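Local coordinates for putative peptidyl-prolyl cis-trans isomerase Cbf2 (Campylobacter jejuni, PDB 3RFW), which probably catalyses the cis-trans isomerisation of peptidyl-proline bonds in proteins and is a SurA-like chaperone linked to virulence, at residues I85-F99 against I223-I236. Residues are numbered along the deposited sequence; the frame is centred on the assembly and turned at random.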
loop_
_atom_site.group_PDB
_atom_site.type_symbol
_atom_site.label_atom_id
_atom_site.label_comp_id
_atom_site.label_asym_id
_atom_site.label_seq_id
_atom_site.Cartn_x
_atom_site.Cartn_y
_atom_site.Cartn_z
ATOM N N ILE A 85 -26.422 -12.805 -14.228
ATOM C CA ILE A 85 -26.781 -13.336 -12.911
ATOM C C ILE A 85 -26.697 -12.272 -11.818
ATOM O O ILE A 85 -27.649 -12.064 -11.088
ATOM C CB ILE A 85 -25.950 -14.560 -12.567
ATOM C CG1 ILE A 85 -26.286 -15.677 -13.552
ATOM C CG2 ILE A 85 -26.206 -15.001 -11.123
ATOM C CD1 ILE A 85 -25.379 -16.881 -13.449
ATOM N N LEU A 86 -25.598 -11.529 -11.769
ATOM C CA LEU A 86 -25.485 -10.422 -10.812
ATOM C C LEU A 86 -26.668 -9.446 -10.890
ATOM O O LEU A 86 -27.140 -8.946 -9.867
ATOM C CB LEU A 86 -24.157 -9.676 -10.958
ATOM C CG LEU A 86 -23.883 -8.591 -9.910
ATOM C CD1 LEU A 86 -23.844 -9.179 -8.466
ATOM C CD2 LEU A 86 -22.593 -7.847 -10.249
ATOM N N ASN A 87 -27.207 -9.242 -12.085
ATOM C CA ASN A 87 -28.312 -8.293 -12.250
ATOM C C ASN A 87 -29.660 -8.794 -11.717
ATOM O O ASN A 87 -30.616 -8.020 -11.631
ATOM C CB ASN A 87 -28.476 -7.871 -13.714
ATOM C CG ASN A 87 -27.373 -6.941 -14.186
ATOM O OD1 ASN A 87 -27.049 -6.903 -15.381
ATOM N ND2 ASN A 87 -26.761 -6.222 -13.251
ATOM N N THR A 88 -29.765 -10.086 -11.412
ATOM C CA THR A 88 -30.996 -10.593 -10.796
ATOM C C THR A 88 -30.976 -10.546 -9.257
ATOM O O THR A 88 -31.858 -11.117 -8.622
ATOM C CB THR A 88 -31.289 -12.044 -11.203
ATOM O OG1 THR A 88 -30.361 -12.912 -10.546
ATOM C CG2 THR A 88 -31.223 -12.234 -12.730
ATOM N N ILE A 89 -29.906 -10.016 -8.663
ATOM C CA ILE A 89 -29.750 -10.068 -7.207
ATOM C C ILE A 89 -30.253 -8.786 -6.560
ATOM O O ILE A 89 -29.808 -7.697 -6.900
ATOM C CB ILE A 89 -28.304 -10.352 -6.764
ATOM C CG1 ILE A 89 -27.643 -11.400 -7.673
ATOM C CG2 ILE A 89 -28.276 -10.808 -5.309
ATOM C CD1 ILE A 89 -27.887 -12.871 -7.263
ATOM N N LYS A 90 -31.244 -8.914 -5.685
ATOM C CA LYS A 90 -31.730 -7.768 -4.908
ATOM C C LYS A 90 -31.989 -8.169 -3.462
ATOM O O LYS A 90 -32.635 -9.183 -3.191
ATOM C CB LYS A 90 -32.992 -7.167 -5.539
ATOM N N ILE A 91 -31.414 -7.416 -2.536
ATOM C CA ILE A 91 -31.753 -7.575 -1.138
ATOM C C ILE A 91 -32.774 -6.502 -0.763
ATOM O O ILE A 91 -32.511 -5.299 -0.900
ATOM C CB ILE A 91 -30.503 -7.443 -0.249
ATOM C CG1 ILE A 91 -29.291 -8.129 -0.917
ATOM C CG2 ILE A 91 -30.777 -8.007 1.144
ATOM C CD1 ILE A 91 -29.484 -9.617 -1.210
ATOM N N ASP A 92 -33.967 -6.937 -0.372
ATOM C CA ASP A 92 -35.004 -5.989 0.052
ATOM C C ASP A 92 -34.706 -5.384 1.439
ATOM O O ASP A 92 -33.945 -5.942 2.224
ATOM C CB ASP A 92 -36.387 -6.637 0.014
ATOM C CG ASP A 92 -36.441 -7.924 0.798
ATOM O OD1 ASP A 92 -35.776 -7.988 1.850
ATOM O OD2 ASP A 92 -37.091 -8.891 0.329
ATOM N N ALA A 93 -35.215 -4.179 1.673
ATOM C CA ALA A 93 -35.081 -3.528 2.987
ATOM C C ALA A 93 -35.097 -4.504 4.160
ATOM O O ALA A 93 -34.236 -4.441 5.034
ATOM C CB ALA A 93 -36.169 -2.482 3.157
ATOM N N ALA A 94 -36.056 -5.430 4.168
ATOM C CA ALA A 94 -36.291 -6.255 5.367
ATOM C C ALA A 94 -35.111 -7.140 5.759
ATOM O O ALA A 94 -34.807 -7.291 6.953
ATOM C CB ALA A 94 -37.580 -7.083 5.227
ATOM N N LYS A 95 -34.405 -7.694 4.767
ATOM C CA LYS A 95 -33.229 -8.543 5.075
ATOM C C LYS A 95 -32.069 -7.726 5.679
ATOM O O LYS A 95 -31.328 -8.184 6.562
ATOM C CB LYS A 95 -32.774 -9.312 3.819
ATOM C CG LYS A 95 -33.887 -10.216 3.198
ATOM C CD LYS A 95 -33.355 -11.624 2.859
ATOM C CE LYS A 95 -34.327 -12.461 1.998
ATOM N NZ LYS A 95 -34.659 -11.856 0.675
ATOM N N VAL A 96 -31.902 -6.510 5.186
ATOM C CA VAL A 96 -30.825 -5.647 5.668
ATOM C C VAL A 96 -31.063 -5.298 7.146
ATOM O O VAL A 96 -30.240 -5.576 8.020
ATOM C CB VAL A 96 -30.823 -4.331 4.847
ATOM C CG1 VAL A 96 -29.749 -3.375 5.367
ATOM C CG2 VAL A 96 -30.630 -4.644 3.346
ATOM N N LYS A 97 -32.234 -4.722 7.399
ATOM C CA LYS A 97 -32.751 -4.477 8.744
ATOM C C LYS A 97 -32.668 -5.696 9.637
ATOM O O LYS A 97 -32.149 -5.625 10.757
ATOM C CB LYS A 97 -34.209 -4.043 8.647
ATOM C CG LYS A 97 -34.646 -2.971 9.671
ATOM C CD LYS A 97 -33.516 -2.613 10.671
ATOM N N ALA A 98 -33.201 -6.817 9.148
ATOM C CA ALA A 98 -33.182 -8.073 9.917
ATOM C C ALA A 98 -31.774 -8.518 10.301
ATOM O O ALA A 98 -31.554 -8.986 11.415
ATOM C CB ALA A 98 -33.929 -9.187 9.156
ATOM N N PHE A 99 -30.797 -8.342 9.406
ATOM C CA PHE A 99 -29.412 -8.689 9.753
ATOM C C PHE A 99 -28.858 -7.746 10.834
ATOM O O PHE A 99 -28.056 -8.167 11.681
ATOM C CB PHE A 99 -28.485 -8.630 8.524
ATOM C CG PHE A 99 -27.073 -9.089 8.809
ATOM C CD1 PHE A 99 -26.708 -10.415 8.629
ATOM C CD2 PHE A 99 -26.115 -8.196 9.273
ATOM C CE1 PHE A 99 -25.426 -10.856 8.959
ATOM C CE2 PHE A 99 -24.806 -8.623 9.557
ATOM C CZ PHE A 99 -24.478 -9.957 9.414
ATOM N N ILE A 223 -24.020 -3.494 5.123
ATOM C CA ILE A 223 -24.720 -4.752 5.412
ATOM C C ILE A 223 -25.298 -5.250 4.083
ATOM O O ILE A 223 -25.172 -6.415 3.748
ATOM C CB ILE A 223 -25.938 -4.550 6.371
ATOM C CG1 ILE A 223 -25.515 -4.044 7.757
ATOM C CG2 ILE A 223 -26.748 -5.841 6.497
ATOM C CD1 ILE A 223 -24.390 -4.845 8.380
ATOM N N GLU A 224 -25.925 -4.335 3.351
ATOM C CA GLU A 224 -26.519 -4.636 2.079
ATOM C C GLU A 224 -25.521 -5.170 1.053
ATOM O O GLU A 224 -25.755 -6.227 0.448
ATOM C CB GLU A 224 -27.268 -3.439 1.519
ATOM C CG GLU A 224 -28.284 -3.864 0.493
ATOM C CD GLU A 224 -28.932 -2.711 -0.221
ATOM O OE1 GLU A 224 -28.949 -1.591 0.332
ATOM O OE2 GLU A 224 -29.475 -2.943 -1.318
ATOM N N ASN A 225 -24.386 -4.483 0.920
ATOM C CA ASN A 225 -23.311 -4.908 0.032
ATOM C C ASN A 225 -22.886 -6.317 0.345
ATOM O O ASN A 225 -22.783 -7.139 -0.550
ATOM C CB ASN A 225 -22.099 -3.981 0.165
ATOM C CG ASN A 225 -22.363 -2.613 -0.373
ATOM O OD1 ASN A 225 -23.360 -2.389 -1.063
ATOM N ND2 ASN A 225 -21.473 -1.662 -0.049
ATOM N N GLY A 226 -22.689 -6.594 1.626
ATOM C CA GLY A 226 -22.260 -7.913 2.093
ATOM C C GLY A 226 -23.316 -8.994 1.903
ATOM O O GLY A 226 -22.987 -10.131 1.567
ATOM N N LEU A 227 -24.587 -8.667 2.144
ATOM C CA LEU A 227 -25.652 -9.620 1.822
ATOM C C LEU A 227 -25.792 -9.862 0.307
ATOM O O LEU A 227 -26.110 -10.965 -0.100
ATOM C CB LEU A 227 -27.003 -9.188 2.404
ATOM C CG LEU A 227 -27.144 -9.112 3.930
ATOM C CD1 LEU A 227 -28.493 -8.469 4.278
ATOM C CD2 LEU A 227 -27.000 -10.486 4.565
ATOM N N LYS A 228 -25.634 -8.823 -0.515
ATOM C CA LYS A 228 -25.740 -8.993 -1.978
ATOM C C LYS A 228 -24.656 -9.916 -2.500
ATOM O O LYS A 228 -24.883 -10.714 -3.403
ATOM C CB LYS A 228 -25.603 -7.653 -2.684
ATOM C CG LYS A 228 -26.013 -7.676 -4.142
ATOM C CD LYS A 228 -26.004 -6.263 -4.741
ATOM C CE LYS A 228 -26.369 -6.274 -6.228
ATOM N NZ LYS A 228 -26.101 -4.959 -6.908
ATOM N N PHE A 229 -23.474 -9.795 -1.914
ATOM C CA PHE A 229 -22.328 -10.518 -2.376
ATOM C C PHE A 229 -22.490 -11.971 -1.998
ATOM O O PHE A 229 -22.281 -12.842 -2.828
ATOM C CB PHE A 229 -21.034 -9.935 -1.791
ATOM C CG PHE A 229 -19.814 -10.805 -2.015
ATOM C CD1 PHE A 229 -19.214 -11.473 -0.959
ATOM C CD2 PHE A 229 -19.277 -10.962 -3.288
ATOM C CE1 PHE A 229 -18.089 -12.280 -1.161
ATOM C CE2 PHE A 229 -18.154 -11.761 -3.501
ATOM C CZ PHE A 229 -17.559 -12.415 -2.434
ATOM N N GLU A 230 -22.918 -12.230 -0.759
ATOM C CA GLU A 230 -23.165 -13.603 -0.317
ATOM C C GLU A 230 -24.248 -14.267 -1.173
ATOM O O GLU A 230 -24.176 -15.457 -1.471
ATOM C CB GLU A 230 -23.600 -13.629 1.150
ATOM C CG GLU A 230 -22.545 -13.126 2.124
ATOM C CD GLU A 230 -21.416 -14.135 2.310
ATOM O OE1 GLU A 230 -21.729 -15.348 2.437
ATOM O OE2 GLU A 230 -20.227 -13.721 2.269
ATOM N N GLU A 231 -25.307 -13.519 -1.443
ATOM C CA GLU A 231 -26.393 -14.006 -2.270
ATOM C C GLU A 231 -25.884 -14.288 -3.688
ATOM O O GLU A 231 -26.148 -15.346 -4.236
ATOM C CB GLU A 231 -27.553 -13.000 -2.281
ATOM C CG GLU A 231 -28.765 -13.369 -3.185
ATOM C CD GLU A 231 -29.504 -14.653 -2.758
ATOM O OE1 GLU A 231 -29.201 -15.193 -1.665
ATOM O OE2 GLU A 231 -30.337 -15.166 -3.563
ATOM N N PHE A 232 -25.083 -13.378 -4.233
ATOM C CA PHE A 232 -24.485 -13.577 -5.554
ATOM C C PHE A 232 -23.686 -14.870 -5.644
ATOM O O PHE A 232 -23.867 -15.652 -6.575
ATOM C CB PHE A 232 -23.593 -12.391 -5.931
ATOM C CG PHE A 232 -22.919 -12.537 -7.265
ATOM C CD1 PHE A 232 -23.669 -12.739 -8.417
ATOM C CD2 PHE A 232 -21.540 -12.401 -7.380
ATOM C CE1 PHE A 232 -23.069 -12.841 -9.655
ATOM C CE2 PHE A 232 -20.925 -12.510 -8.610
ATOM C CZ PHE A 232 -21.702 -12.737 -9.761
ATOM N N LYS A 233 -22.881 -15.132 -4.624
ATOM C CA LYS A 233 -22.084 -16.335 -4.589
ATOM C C LYS A 233 -22.923 -17.596 -4.504
ATOM O O LYS A 233 -22.562 -18.637 -5.064
ATOM C CB LYS A 233 -21.128 -16.301 -3.400
ATOM C CG LYS A 233 -19.888 -15.459 -3.625
ATOM C CD LYS A 233 -19.006 -15.449 -2.352
ATOM N N LYS A 234 -23.998 -17.521 -3.734
ATOM C CA LYS A 234 -24.921 -18.638 -3.601
ATOM C C LYS A 234 -25.597 -18.935 -4.936
ATOM O O LYS A 234 -25.705 -20.083 -5.339
ATOM C CB LYS A 234 -25.999 -18.314 -2.565
ATOM C CG LYS A 234 -26.970 -19.451 -2.302
ATOM C CD LYS A 234 -28.119 -18.969 -1.402
ATOM C CE LYS A 234 -29.309 -19.922 -1.440
ATOM N NZ LYS A 234 -30.331 -19.549 -0.418
ATOM N N VAL A 235 -26.093 -17.897 -5.593
ATOM C CA VAL A 235 -26.753 -18.084 -6.875
ATOM C C VAL A 235 -25.790 -18.590 -7.962
ATOM O O VAL A 235 -26.153 -19.462 -8.732
ATOM C CB VAL A 235 -27.436 -16.808 -7.336
ATOM C CG1 VAL A 235 -28.047 -17.004 -8.737
ATOM C CG2 VAL A 235 -28.508 -16.406 -6.300
ATOM N N ILE A 236 -24.534 -18.154 -7.908
ATOM C CA ILE A 236 -23.545 -18.497 -8.923
ATOM C C ILE A 236 -23.101 -19.942 -8.737
ATOM O O ILE A 236 -22.955 -20.703 -9.709
ATOM C CB ILE A 236 -22.311 -17.547 -8.869
ATOM C CG1 ILE A 236 -22.530 -16.331 -9.775
ATOM C CG2 ILE A 236 -21.053 -18.262 -9.323
ATOM C CD1 ILE A 236 -22.151 -16.572 -11.252
#
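Helix 223-236 packs along the end of helix 63-86, the linker after it and the start of helix 93-103; the axes of 93-99 and 223-236 pass 9.6 Å apart at 111°. From Leu-86 opposite Phe-232 to Val-96 opposite Glu-224, the two segments run in opposite directions. Leu-86 lies across the Phe-232 ring. Its CD1 sits over one face in a CH-pi contact, 3.8 Å from the ring centroid and 20° off the normal. Phe-232 CG is anti to the backbone N (chi1 179°), which sets the ring beside Leu-86. The Ile-85 and Val-235 side chains pass in opposite directions, with Ile-85 CG2 3.6 Å from Val-235 CG1. Ile-89 CD1 meets Val-235 CG2 tip to tip, while its other branch, CG2, rests on Glu-231 CG at 3.4 Å.

A type I beta turn runs from Leu-86 to Ile-89. Just before it, Ile-85 O accepts from both Thr-88 N and Thr-88 OG1. In this SurA-like chaperone the C-terminal helix 216-246 thus packs back against the N-terminal helical region, although the strands of the four-stranded antiparallel sheet lie between them in the chain.

Ile-91 sits on the turn at Leu-227 and Lys-228: CG1 is near Lys-228 N, CD1 lies 3.8 Å from Leu-227 O, and CG2 touches Leu-227 CD1. The extended chain of Lys-228 passes Ile-89, with CE 3.8 Å from Ile-89 O. Asp-92 caps helix 93-99 by accepting from Lys-95 N at OD1. Val-96 divides its branches, CG1 to Ile-223 and CG2 to Glu-224 CG. Ile-223 CG2 reaches Phe-99 CD2 at 3.7 Å, and Leu-227 CD2 approaches the same ring at CD1. Tyr-107 touches both Phe-99 and Ile-223.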